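Local coordinates for protein glycogen accumulation regulator GarA (Mycobacterium tuberculosis, PDB 6I2P) that probably regulates central carbon and glycogen metabolism through a forkhead-associated (FHA) domain that recognises phosphothreonine-bearing partner proteins, at residues C[71-76]-C[86-91]; C[91-96]-C[140-145]; C[99-104]-C[112-117]; C[106-111]-C[129-134]. All coordinates share one frame; numbering follows the deposited sequence.

Interaction 1 (C[71-76]-C[86-91])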
loop_
_atom_site.group_PDB
_atom_site.type_symbol
_atom_site.label_atom_id
_atom_site.label_comp_id
_atom_site.label_asym_id
_atom_site.label_seq_id
_atom_site.Cartn_x
_atom_site.Cartn_y
_atom_site.Cartn_z
ATOM N N PHE C 71 1.832 -27.153 1.932
ATOM C CA PHE C 71 0.710 -27.580 2.748
ATOM C C PHE C 71 0.007 -28.725 2.050
ATOM O O PHE C 71 -0.334 -28.619 0.867
ATOM C CB PHE C 71 -0.257 -26.400 2.980
ATOM C CG PHE C 71 0.419 -25.123 3.429
ATOM C CD1 PHE C 71 0.706 -24.905 4.769
ATOM C CD2 PHE C 71 0.792 -24.153 2.504
ATOM C CE1 PHE C 71 1.341 -23.732 5.180
ATOM C CE2 PHE C 71 1.445 -22.987 2.914
ATOM C CZ PHE C 71 1.711 -22.784 4.249
ATOM N N LEU C 72 -0.170 -29.837 2.771
ATOM C CA LEU C 72 -0.840 -31.014 2.233
ATOM C C LEU C 72 -2.341 -30.928 2.492
ATOM O O LEU C 72 -2.766 -30.688 3.622
ATOM C CB LEU C 72 -0.255 -32.304 2.833
ATOM C CG LEU C 72 -0.703 -33.618 2.189
ATOM C CD1 LEU C 72 0.155 -33.955 0.959
ATOM C CD2 LEU C 72 -0.638 -34.760 3.197
ATOM N N LEU C 73 -3.133 -31.111 1.429
ATOM C CA LEU C 73 -4.592 -31.127 1.485
ATOM C C LEU C 73 -5.002 -32.603 1.497
ATOM O O LEU C 73 -4.765 -33.315 0.516
ATOM C CB LEU C 73 -5.202 -30.399 0.266
ATOM C CG LEU C 73 -4.776 -28.952 0.018
ATOM C CD1 LEU C 73 -5.213 -28.486 -1.351
ATOM C CD2 LEU C 73 -5.332 -28.019 1.071
ATOM N N ASP C 74 -5.548 -33.075 2.632
ATOM C CA ASP C 74 -5.959 -34.475 2.811
ATOM C C ASP C 74 -7.298 -34.617 3.559
ATOM O O ASP C 74 -7.755 -35.737 3.814
ATOM C CB ASP C 74 -4.836 -35.284 3.494
ATOM C CG ASP C 74 -4.388 -34.793 4.866
ATOM O OD1 ASP C 74 -4.944 -33.774 5.355
ATOM O OD2 ASP C 74 -3.480 -35.422 5.451
ATOM N N GLN C 75 -7.926 -33.468 3.894
ATOM C CA GLN C 75 -9.216 -33.374 4.582
ATOM C C GLN C 75 -10.280 -32.887 3.590
ATOM O O GLN C 75 -9.936 -32.408 2.505
ATOM C CB GLN C 75 -9.124 -32.367 5.749
ATOM C CG GLN C 75 -8.225 -32.785 6.905
ATOM C CD GLN C 75 -7.735 -31.612 7.728
ATOM O OE1 GLN C 75 -8.302 -30.506 7.719
ATOM N NE2 GLN C 75 -6.662 -31.834 8.472
ATOM N N ALA C 76 -11.571 -32.982 3.976
ATOM C CA ALA C 76 -12.693 -32.517 3.163
ATOM C C ALA C 76 -12.712 -30.983 3.132
ATOM O O ALA C 76 -13.057 -30.399 2.108
ATOM C CB ALA C 76 -14.006 -33.047 3.718
ATOM N N SER C 86 -5.979 -21.437 11.707
ATOM C CA SER C 86 -6.066 -21.838 10.290
ATOM C C SER C 86 -5.247 -23.087 9.994
ATOM O O SER C 86 -4.147 -23.237 10.530
ATOM C CB SER C 86 -5.602 -20.715 9.364
ATOM O OG SER C 86 -6.328 -19.511 9.546
ATOM N N ASP C 87 -5.775 -23.977 9.136
ATOM C CA ASP C 87 -5.079 -25.209 8.732
ATOM C C ASP C 87 -3.853 -24.857 7.884
ATOM O O ASP C 87 -2.813 -25.508 7.998
ATOM C CB ASP C 87 -6.021 -26.147 7.956
ATOM C CG ASP C 87 -7.241 -26.607 8.725
ATOM O OD1 ASP C 87 -7.074 -27.148 9.841
ATOM O OD2 ASP C 87 -8.363 -26.450 8.201
ATOM N N ILE C 88 -3.987 -23.817 7.041
ATOM C CA ILE C 88 -2.918 -23.268 6.209
ATOM C C ILE C 88 -2.740 -21.827 6.691
ATOM O O ILE C 88 -3.457 -20.920 6.261
ATOM C CB ILE C 88 -3.224 -23.393 4.688
ATOM C CG1 ILE C 88 -3.318 -24.873 4.270
ATOM C CG2 ILE C 88 -2.195 -22.629 3.827
ATOM C CD1 ILE C 88 -4.201 -25.123 3.117
ATOM N N PHE C 89 -1.827 -21.643 7.644
ATOM C CA PHE C 89 -1.551 -20.339 8.232
ATOM C C PHE C 89 -0.739 -19.485 7.265
ATOM O O PHE C 89 0.372 -19.855 6.889
ATOM C CB PHE C 89 -0.873 -20.489 9.607
ATOM C CG PHE C 89 -0.445 -19.199 10.262
ATOM C CD1 PHE C 89 -1.389 -18.293 10.733
ATOM C CD2 PHE C 89 0.901 -18.901 10.435
ATOM C CE1 PHE C 89 -0.994 -17.100 11.340
ATOM C CE2 PHE C 89 1.297 -17.712 11.050
ATOM C CZ PHE C 89 0.346 -16.818 11.498
ATOM N N LEU C 90 -1.322 -18.365 6.825
ATOM C CA LEU C 90 -0.673 -17.459 5.885
ATOM C C LEU C 90 -0.533 -16.074 6.506
ATOM O O LEU C 90 -1.471 -15.273 6.498
ATOM C CB LEU C 90 -1.404 -17.435 4.527
ATOM C CG LEU C 90 -1.554 -18.785 3.798
ATOM C CD1 LEU C 90 -2.700 -18.741 2.795
ATOM C CD2 LEU C 90 -0.239 -19.234 3.133
ATOM N N ASP C 91 0.632 -15.834 7.119
ATOM C CA ASP C 91 0.948 -14.585 7.798
ATOM C C ASP C 91 1.419 -13.522 6.820
ATOM O O ASP C 91 2.580 -13.509 6.402
ATOM C CB ASP C 91 1.967 -14.815 8.927
ATOM C CG ASP C 91 2.092 -13.672 9.919
ATOM O OD1 ASP C 91 1.155 -12.836 9.993
ATOM O OD2 ASP C 91 3.119 -13.617 10.630
#

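Interaction 2 (C[91-96]-C[140-145]). With SO4 (sulfate ion), chain L.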
loop_
_atom_site.group_PDB
_atom_site.type_symbol
_atom_site.label_atom_id
_atom_site.label_comp_id
_atom_site.label_asym_id
_atom_site.label_seq_id
_atom_site.Cartn_x
_atom_site.Cartn_y
_atom_site.Cartn_z
ATOM N N ASP C 91 0.632 -15.834 7.119
ATOM C CA ASP C 91 0.948 -14.585 7.798
ATOM C C ASP C 91 1.419 -13.522 6.820
ATOM O O ASP C 91 2.580 -13.509 6.402
ATOM C CB ASP C 91 1.967 -14.815 8.927
ATOM C CG ASP C 91 2.092 -13.672 9.919
ATOM O OD1 ASP C 91 1.155 -12.836 9.993
ATOM O OD2 ASP C 91 3.119 -13.617 10.630
ATOM N N ASP C 92 0.499 -12.627 6.459
ATOM C CA ASP C 92 0.683 -11.511 5.535
ATOM C C ASP C 92 -0.450 -10.519 5.823
ATOM O O ASP C 92 -1.597 -10.947 5.928
ATOM C CB ASP C 92 0.626 -12.066 4.098
ATOM C CG ASP C 92 0.396 -11.137 2.922
ATOM O OD1 ASP C 92 0.086 -9.942 3.146
ATOM O OD2 ASP C 92 0.496 -11.608 1.784
ATOM N N VAL C 93 -0.124 -9.203 5.937
ATOM C CA VAL C 93 -1.051 -8.092 6.252
ATOM C C VAL C 93 -2.293 -8.035 5.331
ATOM O O VAL C 93 -3.357 -7.604 5.781
ATOM C CB VAL C 93 -0.369 -6.690 6.342
ATOM C CG1 VAL C 93 0.590 -6.614 7.522
ATOM C CG2 VAL C 93 0.331 -6.287 5.039
ATOM N N THR C 94 -2.150 -8.466 4.068
ATOM C CA THR C 94 -3.217 -8.456 3.066
ATOM C C THR C 94 -4.109 -9.721 3.120
ATOM O O THR C 94 -5.172 -9.730 2.504
ATOM C CB THR C 94 -2.637 -8.193 1.662
ATOM O OG1 THR C 94 -1.758 -9.254 1.297
ATOM C CG2 THR C 94 -1.909 -6.847 1.565
ATOM N N VAL C 95 -3.697 -10.766 3.861
ATOM C CA VAL C 95 -4.479 -11.999 4.016
ATOM C C VAL C 95 -5.462 -11.786 5.175
ATOM O O VAL C 95 -5.062 -11.331 6.246
ATOM C CB VAL C 95 -3.593 -13.281 4.234
ATOM C CG1 VAL C 95 -4.450 -14.529 4.466
ATOM C CG2 VAL C 95 -2.631 -13.514 3.070
ATOM N N SER C 96 -6.744 -12.122 4.960
ATOM C CA SER C 96 -7.772 -12.033 5.991
ATOM C C SER C 96 -7.596 -13.191 6.962
ATOM O O SER C 96 -7.104 -14.245 6.557
ATOM C CB SER C 96 -9.163 -12.102 5.365
ATOM O OG SER C 96 -9.424 -10.962 4.569
ATOM N N ILE C 140 -3.581 -15.754 -2.562
ATOM C CA ILE C 140 -4.193 -15.378 -1.289
ATOM C C ILE C 140 -3.235 -14.345 -0.703
ATOM O O ILE C 140 -2.106 -14.678 -0.338
ATOM C CB ILE C 140 -4.452 -16.608 -0.368
ATOM C CG1 ILE C 140 -5.556 -17.520 -0.968
ATOM C CG2 ILE C 140 -4.823 -16.166 1.052
ATOM C CD1 ILE C 140 -5.649 -18.949 -0.389
ATOM N N GLY C 141 -3.664 -13.090 -0.719
ATOM C CA GLY C 141 -2.856 -11.958 -0.285
ATOM C C GLY C 141 -1.724 -11.734 -1.262
ATOM O O GLY C 141 -1.958 -11.559 -2.460
ATOM N N LYS C 142 -0.490 -11.804 -0.759
ATOM C CA LYS C 142 0.729 -11.695 -1.557
ATOM C C LYS C 142 1.314 -13.101 -1.783
ATOM O O LYS C 142 2.398 -13.222 -2.352
ATOM C CB LYS C 142 1.764 -10.768 -0.884
ATOM C CG LYS C 142 1.387 -9.295 -0.850
ATOM C CD LYS C 142 2.509 -8.477 -0.222
ATOM C CE LYS C 142 2.101 -7.799 1.066
ATOM N NZ LYS C 142 3.259 -7.168 1.744
ATOM N N PHE C 143 0.609 -14.160 -1.328
ATOM C CA PHE C 143 1.053 -15.545 -1.508
ATOM C C PHE C 143 0.647 -16.070 -2.874
ATOM O O PHE C 143 -0.509 -15.948 -3.268
ATOM C CB PHE C 143 0.493 -16.475 -0.419
ATOM C CG PHE C 143 1.140 -16.344 0.936
ATOM C CD1 PHE C 143 0.624 -15.472 1.888
ATOM C CD2 PHE C 143 2.249 -17.117 1.276
ATOM C CE1 PHE C 143 1.211 -15.365 3.153
ATOM C CE2 PHE C 143 2.845 -16.999 2.539
ATOM C CZ PHE C 143 2.315 -16.128 3.472
ATOM N N ARG C 144 1.604 -16.651 -3.593
ATOM C CA ARG C 144 1.398 -17.266 -4.898
ATOM C C ARG C 144 1.651 -18.749 -4.701
ATOM O O ARG C 144 2.797 -19.197 -4.609
ATOM C CB ARG C 144 2.309 -16.634 -5.964
ATOM C CG ARG C 144 1.808 -15.263 -6.441
ATOM C CD ARG C 144 2.817 -14.544 -7.318
ATOM N NE ARG C 144 3.142 -15.306 -8.526
ATOM C CZ ARG C 144 3.203 -14.792 -9.750
ATOM N NH1 ARG C 144 2.956 -13.505 -9.950
ATOM N NH2 ARG C 144 3.516 -15.561 -10.783
ATOM N N LEU C 145 0.565 -19.483 -4.500
ATOM C CA LEU C 145 0.594 -20.915 -4.238
ATOM C C LEU C 145 0.357 -21.685 -5.515
ATOM O O LEU C 145 -0.462 -21.272 -6.330
ATOM C CB LEU C 145 -0.480 -21.310 -3.200
ATOM C CG LEU C 145 -0.550 -20.485 -1.894
ATOM C CD1 LEU C 145 -1.966 -20.446 -1.351
ATOM C CD2 LEU C 145 0.414 -21.017 -0.836
HETATM S S SO4 L . 4.050 -8.499 5.135
HETATM O O1 SO4 L . 4.759 -7.871 4.015
HETATM O O2 SO4 L . 4.128 -7.628 6.308
HETATM O O3 SO4 L . 2.649 -8.715 4.773
HETATM O O4 SO4 L . 4.657 -9.799 5.447
#

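Interaction 3 (C[99-104]-C[112-117])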
loop_
_atom_site.group_PDB
_atom_site.type_symbol
_atom_site.label_atom_id
_atom_site.label_comp_id
_atom_site.label_asym_id
_atom_site.label_seq_id
_atom_site.Cartn_x
_atom_site.Cartn_y
_atom_site.Cartn_z
ATOM N N HIS C 99 -9.828 -16.223 5.263
ATOM C CA HIS C 99 -9.680 -15.805 3.865
ATOM C C HIS C 99 -10.355 -16.770 2.914
ATOM O O HIS C 99 -11.268 -16.376 2.183
ATOM C CB HIS C 99 -8.187 -15.619 3.490
ATOM C CG HIS C 99 -7.962 -14.878 2.201
ATOM N ND1 HIS C 99 -7.359 -13.631 2.187
ATOM C CD2 HIS C 99 -8.274 -15.224 0.929
ATOM C CE1 HIS C 99 -7.305 -13.270 0.914
ATOM N NE2 HIS C 99 -7.850 -14.194 0.121
ATOM N N ALA C 100 -9.905 -18.038 2.930
ATOM C CA ALA C 100 -10.388 -19.064 2.021
ATOM C C ALA C 100 -10.435 -20.460 2.648
ATOM O O ALA C 100 -9.995 -20.672 3.780
ATOM C CB ALA C 100 -9.505 -19.081 0.767
ATOM N N GLU C 101 -10.990 -21.403 1.895
ATOM C CA GLU C 101 -11.087 -22.812 2.250
ATOM C C GLU C 101 -10.858 -23.655 1.010
ATOM O O GLU C 101 -11.297 -23.296 -0.083
ATOM C CB GLU C 101 -12.449 -23.156 2.876
ATOM C CG GLU C 101 -12.562 -22.745 4.334
ATOM C CD GLU C 101 -13.912 -22.943 4.990
ATOM O OE1 GLU C 101 -13.985 -22.769 6.229
ATOM O OE2 GLU C 101 -14.890 -23.277 4.276
ATOM N N PHE C 102 -10.153 -24.766 1.187
ATOM C CA PHE C 102 -9.885 -25.735 0.141
ATOM C C PHE C 102 -10.752 -26.926 0.483
ATOM O O PHE C 102 -10.651 -27.470 1.586
ATOM C CB PHE C 102 -8.390 -26.084 0.065
ATOM C CG PHE C 102 -7.543 -24.935 -0.425
ATOM C CD1 PHE C 102 -7.068 -23.969 0.461
ATOM C CD2 PHE C 102 -7.227 -24.809 -1.769
ATOM C CE1 PHE C 102 -6.310 -22.888 0.000
ATOM C CE2 PHE C 102 -6.448 -23.744 -2.223
ATOM C CZ PHE C 102 -6.007 -22.783 -1.340
ATOM N N ARG C 103 -11.684 -27.250 -0.422
ATOM C CA ARG C 103 -12.657 -28.318 -0.229
ATOM C C ARG C 103 -12.472 -29.498 -1.170
ATOM O O ARG C 103 -12.327 -29.312 -2.379
ATOM C CB ARG C 103 -14.089 -27.769 -0.317
ATOM C CG ARG C 103 -14.392 -26.723 0.756
ATOM C CD ARG C 103 -15.852 -26.354 0.805
ATOM N NE ARG C 103 -16.126 -25.410 1.890
ATOM C CZ ARG C 103 -17.131 -25.526 2.752
ATOM N NH1 ARG C 103 -17.978 -26.542 2.661
ATOM N NH2 ARG C 103 -17.295 -24.627 3.711
ATOM N N LEU C 104 -12.470 -30.713 -0.601
ATOM C CA LEU C 104 -12.362 -31.974 -1.332
ATOM C C LEU C 104 -13.784 -32.519 -1.514
ATOM O O LEU C 104 -14.370 -33.067 -0.576
ATOM C CB LEU C 104 -11.471 -32.966 -0.565
ATOM N N VAL C 112 -12.437 -21.904 -2.246
ATOM C CA VAL C 112 -13.592 -21.055 -2.015
ATOM C C VAL C 112 -13.206 -19.885 -1.104
ATOM O O VAL C 112 -12.569 -20.089 -0.070
ATOM C CB VAL C 112 -14.826 -21.866 -1.523
ATOM C CG1 VAL C 112 -14.628 -22.422 -0.114
ATOM C CG2 VAL C 112 -16.106 -21.050 -1.619
ATOM N N ASP C 113 -13.587 -18.657 -1.502
ATOM C CA ASP C 113 -13.336 -17.461 -0.707
ATOM C C ASP C 113 -14.476 -17.367 0.283
ATOM O O ASP C 113 -15.643 -17.388 -0.114
ATOM C CB ASP C 113 -13.255 -16.210 -1.587
ATOM C CG ASP C 113 -12.857 -14.972 -0.811
ATOM O OD1 ASP C 113 -13.743 -14.364 -0.168
ATOM O OD2 ASP C 113 -11.665 -14.603 -0.855
ATOM N N VAL C 114 -14.141 -17.305 1.575
ATOM C CA VAL C 114 -15.136 -17.277 2.647
ATOM C C VAL C 114 -15.509 -15.834 3.082
ATOM O O VAL C 114 -16.242 -15.663 4.054
ATOM C CB VAL C 114 -14.743 -18.190 3.846
ATOM C CG1 VAL C 114 -14.673 -19.658 3.417
ATOM C CG2 VAL C 114 -13.436 -17.741 4.513
ATOM N N GLY C 115 -15.055 -14.834 2.330
ATOM C CA GLY C 115 -15.350 -13.433 2.608
ATOM C C GLY C 115 -14.140 -12.608 2.998
ATOM O O GLY C 115 -14.144 -11.956 4.042
ATOM N N SER C 116 -13.090 -12.631 2.173
ATOM C CA SER C 116 -11.883 -11.854 2.450
ATOM C C SER C 116 -12.014 -10.406 1.950
ATOM O O SER C 116 -12.970 -10.075 1.244
ATOM C CB SER C 116 -10.665 -12.523 1.829
ATOM O OG SER C 116 -10.704 -12.423 0.417
ATOM N N LEU C 117 -11.045 -9.561 2.327
ATOM C CA LEU C 117 -10.957 -8.158 1.948
ATOM C C LEU C 117 -10.398 -7.983 0.527
ATOM O O LEU C 117 -10.958 -7.225 -0.261
ATOM C CB LEU C 117 -10.079 -7.399 2.984
ATOM C CG LEU C 117 -9.756 -5.920 2.709
ATOM C CD1 LEU C 117 -11.002 -5.053 2.766
ATOM C CD2 LEU C 117 -8.690 -5.414 3.659
#

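Interaction 4 (C[106-111]-C[129-134])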
loop_
_atom_site.group_PDB
_atom_site.type_symbol
_atom_site.label_atom_id
_atom_site.label_comp_id
_atom_site.label_asym_id
_atom_site.label_seq_id
_atom_site.Cartn_x
_atom_site.Cartn_y
_atom_site.Cartn_z
ATOM N N ASN C 106 -16.355 -34.572 -4.502
ATOM C CA ASN C 106 -16.469 -35.424 -5.697
ATOM C C ASN C 106 -15.088 -35.831 -6.255
ATOM O O ASN C 106 -14.812 -35.667 -7.450
ATOM C CB ASN C 106 -17.383 -34.797 -6.769
ATOM N N ASN C 107 -14.215 -36.346 -5.353
ATOM C CA ASN C 107 -12.842 -36.810 -5.611
ATOM C C ASN C 107 -11.922 -35.729 -6.231
ATOM O O ASN C 107 -10.829 -36.051 -6.705
ATOM C CB ASN C 107 -12.833 -38.105 -6.444
ATOM C CG ASN C 107 -13.558 -39.261 -5.793
ATOM O OD1 ASN C 107 -14.657 -39.645 -6.206
ATOM N ND2 ASN C 107 -12.957 -39.845 -4.765
ATOM N N GLU C 108 -12.348 -34.450 -6.180
ATOM C CA GLU C 108 -11.609 -33.302 -6.708
ATOM C C GLU C 108 -11.526 -32.156 -5.700
ATOM O O GLU C 108 -12.382 -32.029 -4.824
ATOM C CB GLU C 108 -12.233 -32.803 -8.022
ATOM C CG GLU C 108 -11.972 -33.704 -9.220
ATOM C CD GLU C 108 -12.104 -33.082 -10.599
ATOM O OE1 GLU C 108 -11.707 -33.757 -11.575
ATOM O OE2 GLU C 108 -12.589 -31.931 -10.715
ATOM N N PHE C 109 -10.507 -31.308 -5.844
ATOM C CA PHE C 109 -10.313 -30.167 -4.966
ATOM C C PHE C 109 -10.817 -28.869 -5.580
ATOM O O PHE C 109 -10.806 -28.698 -6.800
ATOM C CB PHE C 109 -8.836 -30.032 -4.564
ATOM C CG PHE C 109 -8.326 -31.142 -3.676
ATOM C CD1 PHE C 109 -8.419 -31.046 -2.291
ATOM C CD2 PHE C 109 -7.756 -32.289 -4.224
ATOM C CE1 PHE C 109 -7.963 -32.083 -1.470
ATOM C CE2 PHE C 109 -7.299 -33.323 -3.405
ATOM C CZ PHE C 109 -7.394 -33.209 -2.033
ATOM N N ASN C 110 -11.249 -27.949 -4.716
ATOM C CA ASN C 110 -11.694 -26.623 -5.109
ATOM C C ASN C 110 -11.342 -25.589 -4.047
ATOM O O ASN C 110 -11.218 -25.931 -2.871
ATOM C CB ASN C 110 -13.192 -26.593 -5.459
ATOM C CG ASN C 110 -14.111 -27.170 -4.414
ATOM O OD1 ASN C 110 -14.462 -26.508 -3.432
ATOM N ND2 ASN C 110 -14.535 -28.415 -4.624
ATOM N N VAL C 111 -11.123 -24.339 -4.466
ATOM C CA VAL C 111 -10.860 -23.234 -3.543
ATOM C C VAL C 111 -12.130 -22.385 -3.450
ATOM O O VAL C 111 -12.831 -22.200 -4.447
ATOM C CB VAL C 111 -9.572 -22.402 -3.853
ATOM C CG1 VAL C 111 -9.656 -21.700 -5.204
ATOM C CG2 VAL C 111 -9.266 -21.396 -2.738
ATOM N N SER C 129 -15.475 -19.112 -6.089
ATOM C CA SER C 129 -15.201 -20.547 -6.008
ATOM C C SER C 129 -14.666 -21.059 -7.345
ATOM O O SER C 129 -15.168 -20.672 -8.404
ATOM C CB SER C 129 -16.453 -21.320 -5.610
ATOM O OG SER C 129 -17.439 -21.270 -6.625
ATOM N N ALA C 130 -13.663 -21.937 -7.297
ATOM C CA ALA C 130 -13.061 -22.529 -8.498
ATOM C C ALA C 130 -12.546 -23.923 -8.234
ATOM O O ALA C 130 -11.962 -24.170 -7.182
ATOM C CB ALA C 130 -11.926 -21.650 -9.009
ATOM N N VAL C 131 -12.748 -24.830 -9.203
ATOM C CA VAL C 131 -12.268 -26.214 -9.176
ATOM C C VAL C 131 -10.773 -26.150 -9.526
ATOM O O VAL C 131 -10.388 -25.424 -10.447
ATOM C CB VAL C 131 -13.065 -27.114 -10.166
ATOM C CG1 VAL C 131 -12.474 -28.523 -10.265
ATOM C CG2 VAL C 131 -14.544 -27.176 -9.787
ATOM N N LEU C 132 -9.936 -26.892 -8.784
ATOM C CA LEU C 132 -8.496 -26.897 -9.002
ATOM C C LEU C 132 -7.988 -28.121 -9.758
ATOM O O LEU C 132 -8.331 -29.258 -9.434
ATOM C CB LEU C 132 -7.734 -26.714 -7.677
ATOM C CG LEU C 132 -8.054 -25.440 -6.869
ATOM C CD1 LEU C 132 -7.545 -25.549 -5.446
ATOM C CD2 LEU C 132 -7.516 -24.184 -7.548
ATOM N N ALA C 133 -7.159 -27.859 -10.767
ATOM C CA ALA C 133 -6.465 -28.842 -11.595
ATOM C C ALA C 133 -4.967 -28.716 -11.294
ATOM O O ALA C 133 -4.534 -27.660 -10.826
ATOM C CB ALA C 133 -6.723 -28.558 -13.066
ATOM N N ASN C 134 -4.184 -29.780 -11.544
ATOM C CA ASN C 134 -2.738 -29.787 -11.295
ATOM C C ASN C 134 -2.024 -28.674 -12.080
ATOM O O ASN C 134 -2.169 -28.586 -13.304
ATOM C CB ASN C 134 -2.133 -31.160 -11.617
ATOM C CG ASN C 134 -0.638 -31.230 -11.412
ATOM O OD1 ASN C 134 -0.141 -31.257 -10.285
ATOM N ND2 ASN C 134 0.111 -31.250 -12.502
#

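Interaction 1 (C[71-76]-C[86-91])
Ile-88 presses one methyl squarely onto the ring of Phe-71. Its CG2 stands 3.5 Å from the centroid of the Phe-71 ring and only 8° off the ring normal, a CH-pi contact over the face. With chi1 of Ile-88 at -63°, CG2 lies anti to the backbone N and projects at the ring, while the other branch runs beside Phe-71 CB and on to Leu-73, where Ile-88 CD1 meets Leu-73 CD2 at 3.7 Å. A beta-branched residue suits this place because its two arms fill two neighbouring positions at once. Strands 70-73 and 88-89 are outer strands of the two different sheets of the FHA beta sandwich, and apolar side chains join them with no hydrogen bond between the segments. Leu-59 and Thr-78 continue the packing inward, each touching both Leu-73 and Ile-88. Toward Leu-90 the fit slackens: Phe-71 CE2 is 4.1 Å from Leu-90 CD2. The exposed side is looser and polar. There Gln-75 merely comes near Asp-87, whose OD2 instead accepts a hydrogen bond from the backbone N of Ser-79, and the flexible polar chains of both residues tolerate solvent.

Interaction 2 (C[91-96]-C[140-145])
The phosphopeptide-binding end of the FHA domain is built from loops, and here Asp-92 of the 91-96 loop grips Lys-142 of the turn leading into strand 143-149. Both ends of the Asp-92 carboxylate are used. OD2 accepts the backbone N of Lys-142 at 2.7 Å on its syn side, linking the loops. OD1 makes an Asx turn with the N of Thr-94 at 2.8 Å and takes a second bond from Thr-94 OG1 at 2.7 Å, both donors arriving from the same face, above the carboxylate plane. Thr-94 can do this because chi1 of 63° sets OG1 between its own N and carbonyl carbon. Gly-141 fits the type II' turn from Ile-140 to Phe-143: its phi is positive, and Thr-94 OG1 lies just 3.3 Å from its CA. Below this polar layer Val-95 packs its CG1 on Ile-140 CG2 at 3.8 Å and brings CG2 to the edge of the Phe-143 ring. A sulfate, probably from the crystallisation liquor, is bound by Val-93 N at 3.0 Å (O3) and by Lys-142 NZ at 2.8 Å (O1), and also bonds to the partner protein. At the loop's far end, well away from the sulfate, Ser-96 OG hydrogen-bonds a modified side chain of that partner, consistent with phosphothreonine recognition. Three donors on one carboxylate would favour its ionised form, and the ammonium of Lys-142, drawn to the sulfate, would partly offset the negative charge gathered there.

Interaction 3 (C[99-104]-C[112-117])
This is the open end of the beta hairpin formed by strands 100-105 and 108-113, where His-99, the histidine of the Ser-x-x-His signature of FHA domains, meets Ser-116 in the loop beyond the second strand. Glu-101 and Val-112 form an antiparallel hydrogen-bonded pair, each N bonding the other's O at 2.8 Å. Ala-100 and Asp-113 follow as a non-hydrogen-bonded pair, and Val-114 N then reaches His-99 O at 3.1 Å. His-99 and Ala-100 together face Ala-80 in a classic beta bulge. On the face carrying Glu-101 and Val-112, Val-112 CG1 lies against Glu-101 CB, while Val-114 CG1 meets the carboxylate carbon CD of Glu-101 at 3.7 Å. The same carboxylate receives Arg-103 NH2 on OE2 at 2.8 Å, a salt bridge along the strand suited to this less buried surface. Asp-113 organises the loop: its OD1 takes the N of Gly-115, an Asx turn, and the N of Ser-116, and its OD2 uses the syn lone pair for Ser-116 OG. Glycine is called for at 115, since its backbone angles would jam a side chain against the preceding carbonyl. The imidazole bridges two loops, ND1 to Ser-96 N and NE2 to Gly-119 O, consistent with a proton on NE2. Ser-116 CB sits over the centre of the His-99 ring, 6° off the ring normal and 3.4 Å from the centroid.

Interaction 4 (C[106-111]-C[129-134])
Of the flat groups of strand 108-111, only the carboxylate of Glu-108 touches the 129-134 segment, OE2 standing 3.4 Å from Val-131 CG1. The amide of Asn-110 leads away, leaving its CB 3.2 Å from Ala-130 O, and the ring of Phe-109 turns off to pack on Leu-104 of the neighbouring strand. The backbones pair as antiparallel strands at the margin of the mixed sheet of the FHA sandwich, with 129-132 outermost in this chain. Val-111 and Ala-130 form the hydrogen-bonded pair, Val-111 N to Ala-130 O at 2.8 Å and Ala-130 N to Val-111 O at 3.0 Å. Asn-110 and Val-131 make the non-hydrogen-bonded pair next to it, and beyond them Leu-132 N bonds Phe-109 O at 2.8 Å. The strand directions are 147° apart. Side chains sort by face. Asn-110 and Val-131 lie on the more exposed one, where a polar amide is easily accommodated. Val-111 and Leu-132 share the buried one, Val-111 CG1 meeting Leu-132 CD2 at 4.0 Å, and both rest on Phe-102. Small Ala-130 suits the same side, where Val-122 of the other sheet packs against it. At the strand's start, Ser-129 CA offers a CA-H...O contact to Val-111 O at 3.3 Å.

Overall arrangement
From the N terminus, interaction 1 is the first to close, bringing 86-91 back against 71-76 and joining outer strands of the two sheets. Interaction 2 opens where it ends, sharing Asp-91, and closes only at 140-145, so that its long loop encloses interactions 3 and 4. Those two cross: 99-104, 106-111, 112-117 and 129-134 alternate along the chain, and strand 108-113 serves both, paired with 100-105 on one side and 129-132 on the other. Phe-102 of interaction 3 packs against Leu-73, Ile-140, Val-111 and Leu-132, touching all the other contacts between the sheets. Interactions 2 and 4 lie on opposite sides of the chain's centre, their centres about 20 Å apart.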